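Side-chain contacts in alanine racemase, biosynthetic (Pseudomonas aeruginosa PAO1, PDB 6A2F), which belongs to the alanine racemase family, joining an N-terminal TIM-barrel domain with a pyridoxal phosphate cofactor to a C-terminal domain rich in beta strands: residues Ile13-Asn16 / Tyr17-Lys21; Gln105-Ala108 / Phe109-Ala112; Ser158-Ala161 / Cys162-Glu165. One frame throughout, in Å; residues are numbered along the deposited sequence.

In the fold
All three contacts are local and lie in the N-terminal, TIM-barrel part of the chain. They follow one another in series, with no nesting or crossing. Contact 1 comes first, on helix 10-22, which leads from strand 4-8 of the mixed sheet into barrel strand 28-32. Contact 2 lies on helix 103-112, the helix of a beta-alpha-beta unit between strands 98-100 and 118-123; its centre is about 36 Å from that of contact 1. Contact 3 is not helical: it ends in a tight turn in the loop between strand 151-157 and helix 169-179, where the second subunit also packs. Nearest atoms of contacts 2 and 3 are about 12 Å apart.

Contact 1 (Ile13-Asn16 / Tyr17-Lys21); sequences IRHN and YALAK
Leu19 reaches back one helical turn to the ring of His15, its CD1 4.1 Å from His15 CE1. Both side chains leave the helix with CG anti to the backbone N (chi1 179° for His15, -167° for Leu19), and they cross obliquely. The branched apolar end of Leu19 is partly exposed and also packs on Met213, a place that suits leucine. In the backbone, Leu19 N donates to His15 O at 3.0 Å, one of four successive i to i+4 bonds that begin with Tyr17 N to Ile13 O at 2.9 Å. CB of Leu19 also lies 3.4 Å from Asn16 O. This is helix 10-22, which packs beside barrel strand 28-32, and its faces divide accordingly. Tyr17 belongs on the buried side: its CB sits 3.4 Å from Ile13 O, while the ring carries OH to Ala29 O and Asp54 N, a long flat group with a polar end suited to crossing an apolar layer. Ile13, branched at CB and wholly apolar, is buried against Ala233. Asn16, also buried, has its amide ND2 bonded to the carbonyls of Leu214 and Lys231 and its OD1 in plane at the His15 ring edge. The long arm of Arg14 on the exposed side reaches a salt bridge with Asp52.

Contact 2 (Gln105-Ala108 / Phe109-Ala112); sequences QGEA and FLAA
Ala108 and Phe109, with Glu107 just before them, carry most of this one-turn contact. Ala108 O receives Ala112 N at 3.0 Å, a weak bond bent to 121° at the hydrogen, and the CB of Ala112 rests 3.5 Å from the same oxygen. The small methyls of these two alanines suit a helix side that packs against the side chain of Tyr88 of helix 87-93. Phe109 N donates to Gln105 O at 3.0 Å, and its CB comes within 3.6 Å of Gly106 O, which also stands near the plane of the ring at its edge. With CG anti to the backbone N (chi1 166°), the ring swings to the buried side. There it meets Leu98 and Ile100 of strand 98-100; helix 103-112 is the crossover of the beta-alpha-beta unit that links strands 98-100 and 118-123 in the barrel, and a large aromatic fills such a helix-sheet interface well. Glu107 is exposed, and its chain bends at chi2 (56°) to bring OE2 to 3.3 Å from Leu110 CD2. One carboxylate oxygen thus touches that apolar branch, the two side chains passing across each other, while the other oxygen is in a long, weak ion pair to Arg144. Leu110 touches Trp141 and Leu145 of helix 135-145, and its N donates to Gly106 O at 3.1 Å.

Contact 3 (Ser158-Ala161 / Cys162-Glu165); sequences SHFA and CADE
A water molecule joins Phe160 to Ala163: it accepts from Ala163 N at 3.2 Å and donates a weak bond to Phe160 O at 3.0 Å, spanning the bend where no direct hydrogen bond joins the two halves. The chain here is the loop between barrel strand 151-157 and helix 169-179, and it closes with a type I beta turn from Cys162 to Glu165, fixed by Glu165 N donating to Cys162 O. Beside the water the contact turns apolar. Phe160 CB and Ala163 CB meet at 3.7 Å, and the same methyl lies obliquely against the ring, near CG and CD2. The small methyl touches both that ring and Ala195 of helix 194-199, while the ring itself, directed away from the turn, is buried among Thr171, Gln174 and Ala196; so broad an apolar group is well placed there. The second subunit packs closely on this loop, with its Gly253 against Ala161 and its Gly255 against Cys162, so compact side chains suit both positions. His159 NE2 bonds Tyr254 OH of the second subunit, a residue of a D-lysine pocket. Cys162 holds its sulfur beside its own backbone N (chi1 -50°), which folds it back along the preceding peptide: SG lies 4.0 Å from Ala161 CB and 3.4 Å from Ala161 O.

Contact 1 (Ile13-Asn16 / Tyr17-Lys21)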
loop_
_atom_site.group_PDB
_atom_site.type_symbol
_atom_site.label_atom_id
_atom_site.label_comp_id
_atom_site.label_asym_id
_atom_site.label_seq_id
_atom_site.Cartn_x
_atom_site.Cartn_y
_atom_site.Cartn_z
ATOM N N ILE A 13 3.229 -4.463 -21.806
ATOM C CA ILE A 13 3.391 -5.739 -21.103
ATOM C C ILE A 13 3.598 -6.878 -22.107
ATOM O O ILE A 13 4.470 -7.731 -21.909
ATOM C CB ILE A 13 2.205 -6.026 -20.151
ATOM C CG1 ILE A 13 2.203 -5.013 -19.001
ATOM C CG2 ILE A 13 2.259 -7.454 -19.609
ATOM C CD1 ILE A 13 0.915 -4.950 -18.205
ATOM N N ARG A 14 2.810 -6.880 -23.184
ATOM C CA ARG A 14 2.988 -7.847 -24.275
ATOM C C ARG A 14 4.400 -7.754 -24.860
ATOM O O ARG A 14 5.048 -8.775 -25.085
ATOM C CB ARG A 14 1.941 -7.648 -25.382
ATOM C CG ARG A 14 0.508 -7.943 -24.961
ATOM C CD ARG A 14 -0.445 -7.951 -26.148
ATOM N NE ARG A 14 -0.367 -9.196 -26.905
ATOM C CZ ARG A 14 -1.088 -9.477 -27.990
ATOM N NH1 ARG A 14 -1.958 -8.598 -28.472
ATOM N NH2 ARG A 14 -0.937 -10.645 -28.600
ATOM N N HIS A 15 4.863 -6.525 -25.091
ATOM C CA HIS A 15 6.219 -6.257 -25.583
ATOM C C HIS A 15 7.296 -6.805 -24.639
ATOM O O HIS A 15 8.210 -7.507 -25.078
ATOM C CB HIS A 15 6.420 -4.750 -25.811
ATOM C CG HIS A 15 7.789 -4.387 -26.305
ATOM N ND1 HIS A 15 8.858 -4.189 -25.455
ATOM C CD2 HIS A 15 8.261 -4.184 -27.557
ATOM C CE1 HIS A 15 9.930 -3.888 -26.166
ATOM N NE2 HIS A 15 9.594 -3.878 -27.443
ATOM N N ASN A 16 7.177 -6.489 -23.351
ATOM C CA ASN A 16 8.167 -6.908 -22.366
ATOM C C ASN A 16 8.190 -8.423 -22.193
ATOM O O ASN A 16 9.253 -9.009 -21.966
ATOM C CB ASN A 16 7.919 -6.229 -21.022
ATOM C CG ASN A 16 8.046 -4.721 -21.091
ATOM O OD1 ASN A 16 8.753 -4.171 -21.942
ATOM N ND2 ASN A 16 7.358 -4.039 -20.186
ATOM N N TYR A 17 7.020 -9.051 -22.310
ATOM C CA TYR A 17 6.921 -10.508 -22.253
ATOM C C TYR A 17 7.644 -11.189 -23.420
ATOM O O TYR A 17 8.354 -12.175 -23.220
ATOM C CB TYR A 17 5.463 -10.971 -22.187
ATOM C CG TYR A 17 5.351 -12.474 -22.084
ATOM C CD1 TYR A 17 5.618 -13.129 -20.882
ATOM C CD2 TYR A 17 5.011 -13.244 -23.195
ATOM C CE1 TYR A 17 5.541 -14.507 -20.783
ATOM C CE2 TYR A 17 4.926 -14.624 -23.103
ATOM C CZ TYR A 17 5.195 -15.251 -21.895
ATOM O OH TYR A 17 5.115 -16.623 -21.791
ATOM N N ALA A 18 7.456 -10.660 -24.631
ATOM C CA ALA A 18 8.110 -11.192 -25.824
ATOM C C ALA A 18 9.626 -11.013 -25.734
ATOM O O ALA A 18 10.391 -11.847 -26.222
ATOM C CB ALA A 18 7.566 -10.519 -27.073
ATOM N N LEU A 19 10.043 -9.915 -25.106
ATOM C CA LEU A 19 11.451 -9.645 -24.852
ATOM C C LEU A 19 12.041 -10.687 -23.894
ATOM O O LEU A 19 13.184 -11.118 -24.064
ATOM C CB LEU A 19 11.621 -8.229 -24.289
ATOM C CG LEU A 19 13.027 -7.620 -24.229
ATOM C CD1 LEU A 19 12.944 -6.110 -24.383
ATOM C CD2 LEU A 19 13.756 -7.988 -22.943
ATOM N N ALA A 20 11.258 -11.079 -22.890
ATOM C CA ALA A 20 11.675 -12.113 -21.945
ATOM C C ALA A 20 11.805 -13.462 -22.647
ATOM O O ALA A 20 12.759 -14.201 -22.406
ATOM C CB ALA A 20 10.698 -12.207 -20.782
ATOM N N LYS A 21 10.851 -13.770 -23.521
ATOM C CA LYS A 21 10.878 -15.015 -24.283
ATOM C C LYS A 21 12.072 -15.090 -25.240
ATOM O O LYS A 21 12.655 -16.160 -25.429
ATOM C CB LYS A 21 9.560 -15.232 -25.021
ATOM C CG LYS A 21 8.500 -15.917 -24.166
ATOM C CD LYS A 21 7.256 -16.284 -24.969
ATOM C CE LYS A 21 7.504 -17.368 -26.013
ATOM N NZ LYS A 21 8.066 -18.617 -25.427
#

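Contact 2 (Gln105-Ala108 / Phe109-Ala112)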
loop_
_atom_site.group_PDB
_atom_site.type_symbol
_atom_site.label_atom_id
_atom_site.label_comp_id
_atom_site.label_asym_id
_atom_site.label_seq_id
_atom_site.Cartn_x
_atom_site.Cartn_y
_atom_site.Cartn_z
ATOM N N GLN A 105 3.785 -29.704 4.010
ATOM C CA GLN A 105 3.077 -29.513 2.745
ATOM C C GLN A 105 3.075 -30.783 1.893
ATOM O O GLN A 105 2.036 -31.188 1.375
ATOM C CB GLN A 105 3.700 -28.356 1.966
ATOM C CG GLN A 105 2.933 -27.936 0.727
ATOM C CD GLN A 105 3.537 -26.714 0.073
ATOM O OE1 GLN A 105 4.695 -26.724 -0.341
ATOM N NE2 GLN A 105 2.750 -25.648 -0.028
ATOM N N GLY A 106 4.243 -31.404 1.752
ATOM C CA GLY A 106 4.369 -32.661 1.009
ATOM C C GLY A 106 3.476 -33.762 1.548
ATOM O O GLY A 106 2.876 -34.526 0.783
ATOM N N GLU A 107 3.380 -33.825 2.873
ATOM C CA GLU A 107 2.533 -34.798 3.547
ATOM C C GLU A 107 1.050 -34.488 3.291
ATOM O O GLU A 107 0.231 -35.403 3.155
ATOM C CB GLU A 107 2.855 -34.822 5.046
ATOM C CG GLU A 107 2.884 -36.211 5.667
ATOM C CD GLU A 107 3.844 -37.169 4.970
ATOM O OE1 GLU A 107 5.075 -37.028 5.139
ATOM O OE2 GLU A 107 3.360 -38.078 4.261
ATOM N N ALA A 108 0.714 -33.201 3.202
ATOM C CA ALA A 108 -0.656 -32.781 2.908
ATOM C C ALA A 108 -1.090 -33.186 1.492
ATOM O O ALA A 108 -2.239 -33.592 1.280
ATOM C CB ALA A 108 -0.818 -31.282 3.118
ATOM N N PHE A 109 -0.167 -33.077 0.536
ATOM C CA PHE A 109 -0.429 -33.506 -0.835
ATOM C C PHE A 109 -0.668 -35.015 -0.910
ATOM O O PHE A 109 -1.645 -35.464 -1.507
ATOM C CB PHE A 109 0.710 -33.099 -1.776
ATOM C CG PHE A 109 0.668 -33.798 -3.108
ATOM C CD1 PHE A 109 -0.247 -33.410 -4.086
ATOM C CD2 PHE A 109 1.527 -34.858 -3.378
ATOM C CE1 PHE A 109 -0.294 -34.056 -5.309
ATOM C CE2 PHE A 109 1.484 -35.508 -4.603
ATOM C CZ PHE A 109 0.574 -35.106 -5.570
ATOM N N LEU A 110 0.234 -35.783 -0.304
ATOM C CA LEU A 110 0.087 -37.235 -0.190
ATOM C C LEU A 110 -1.265 -37.632 0.402
ATOM O O LEU A 110 -1.944 -38.511 -0.132
ATOM C CB LEU A 110 1.228 -37.817 0.657
ATOM C CG LEU A 110 2.487 -38.413 0.002
ATOM C CD1 LEU A 110 2.834 -37.759 -1.323
ATOM C CD2 LEU A 110 3.678 -38.341 0.952
ATOM N N ALA A 111 -1.660 -36.967 1.489
ATOM C CA ALA A 111 -2.911 -37.283 2.182
ATOM C C ALA A 111 -4.169 -36.876 1.405
ATOM O O ALA A 111 -5.250 -37.421 1.648
ATOM C CB ALA A 111 -2.923 -36.661 3.574
ATOM N N ALA A 112 -4.023 -35.926 0.480
ATOM C CA ALA A 112 -5.162 -35.353 -0.244
ATOM C C ALA A 112 -5.896 -36.376 -1.100
ATOM O O ALA A 112 -7.116 -36.322 -1.204
ATOM C CB ALA A 112 -4.719 -34.173 -1.098
#

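Contact 3 (Ser158-Ala161 / Cys162-Glu165)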
loop_
_atom_site.group_PDB
_atom_site.type_symbol
_atom_site.label_atom_id
_atom_site.label_comp_id
_atom_site.label_asym_id
_atom_site.label_seq_id
_atom_site.Cartn_x
_atom_site.Cartn_y
_atom_site.Cartn_z
ATOM N N SER A 158 13.778 -23.479 -8.046
ATOM C CA SER A 158 14.490 -22.730 -7.021
ATOM C C SER A 158 14.523 -21.259 -7.415
ATOM O O SER A 158 14.169 -20.904 -8.542
ATOM C CB SER A 158 15.905 -23.275 -6.818
ATOM O OG SER A 158 16.379 -22.970 -5.520
ATOM N N HIS A 159 14.952 -20.408 -6.491
ATOM C CA HIS A 159 14.854 -18.964 -6.672
ATOM C C HIS A 159 16.094 -18.259 -6.108
ATOM O O HIS A 159 16.518 -18.554 -4.989
ATOM C CB HIS A 159 13.572 -18.455 -5.995
ATOM C CG HIS A 159 13.250 -17.022 -6.285
ATOM N ND1 HIS A 159 12.717 -16.604 -7.487
ATOM C CD2 HIS A 159 13.366 -15.911 -5.520
ATOM C CE1 HIS A 159 12.527 -15.297 -7.452
ATOM N NE2 HIS A 159 12.914 -14.852 -6.269
ATOM N N PHE A 160 16.665 -17.341 -6.894
ATOM C CA PHE A 160 17.877 -16.596 -6.520
ATOM C C PHE A 160 17.602 -15.538 -5.462
ATOM O O PHE A 160 16.508 -14.980 -5.415
ATOM C CB PHE A 160 18.472 -15.884 -7.737
ATOM C CG PHE A 160 19.191 -16.788 -8.699
ATOM C CD1 PHE A 160 20.326 -17.494 -8.308
ATOM C CD2 PHE A 160 18.758 -16.897 -10.019
ATOM C CE1 PHE A 160 21.000 -18.307 -9.206
ATOM C CE2 PHE A 160 19.430 -17.708 -10.922
ATOM C CZ PHE A 160 20.552 -18.414 -10.516
ATOM N N ALA A 161 18.605 -15.243 -4.638
ATOM C CA ALA A 161 18.493 -14.185 -3.623
ATOM C C ALA A 161 19.134 -12.854 -4.046
ATOM O O ALA A 161 18.777 -11.794 -3.525
ATOM C CB ALA A 161 19.079 -14.654 -2.295
ATOM N N CYS A 162 20.085 -12.918 -4.974
ATOM C CA CYS A 162 20.905 -11.752 -5.309
ATOM C C CYS A 162 21.199 -11.626 -6.802
ATOM O O CYS A 162 22.169 -10.966 -7.193
ATOM C CB CYS A 162 22.233 -11.783 -4.544
ATOM S SG CYS A 162 22.122 -12.053 -2.764
ATOM N N ALA A 163 20.366 -12.244 -7.635
ATOM C CA ALA A 163 20.528 -12.145 -9.084
ATOM C C ALA A 163 20.446 -10.696 -9.590
ATOM O O ALA A 163 20.821 -10.412 -10.729
ATOM C CB ALA A 163 19.515 -13.029 -9.797
ATOM N N ASP A 164 19.963 -9.788 -8.738
ATOM C CA ASP A 164 19.872 -8.361 -9.072
ATOM C C ASP A 164 21.252 -7.696 -9.159
ATOM O O ASP A 164 21.419 -6.683 -9.841
ATOM C CB ASP A 164 18.985 -7.621 -8.060
ATOM C CG ASP A 164 19.607 -7.546 -6.672
ATOM O OD1 ASP A 164 19.953 -8.603 -6.102
ATOM O OD2 ASP A 164 19.744 -6.424 -6.145
ATOM N N GLU A 165 22.226 -8.274 -8.456
ATOM C CA GLU A 165 23.603 -7.774 -8.445
ATOM C C GLU A 165 24.441 -8.421 -9.544
ATOM O O GLU A 165 24.076 -9.474 -10.072
ATOM C CB GLU A 165 24.233 -7.983 -7.065
ATOM C CG GLU A 165 23.854 -6.897 -6.069
ATOM C CD GLU A 165 23.915 -7.363 -4.628
ATOM O OE1 GLU A 165 24.948 -7.113 -3.975
ATOM O OE2 GLU A 165 22.932 -7.977 -4.151
HETATM O O HOH W 1 17.287 -12.671 -7.103
#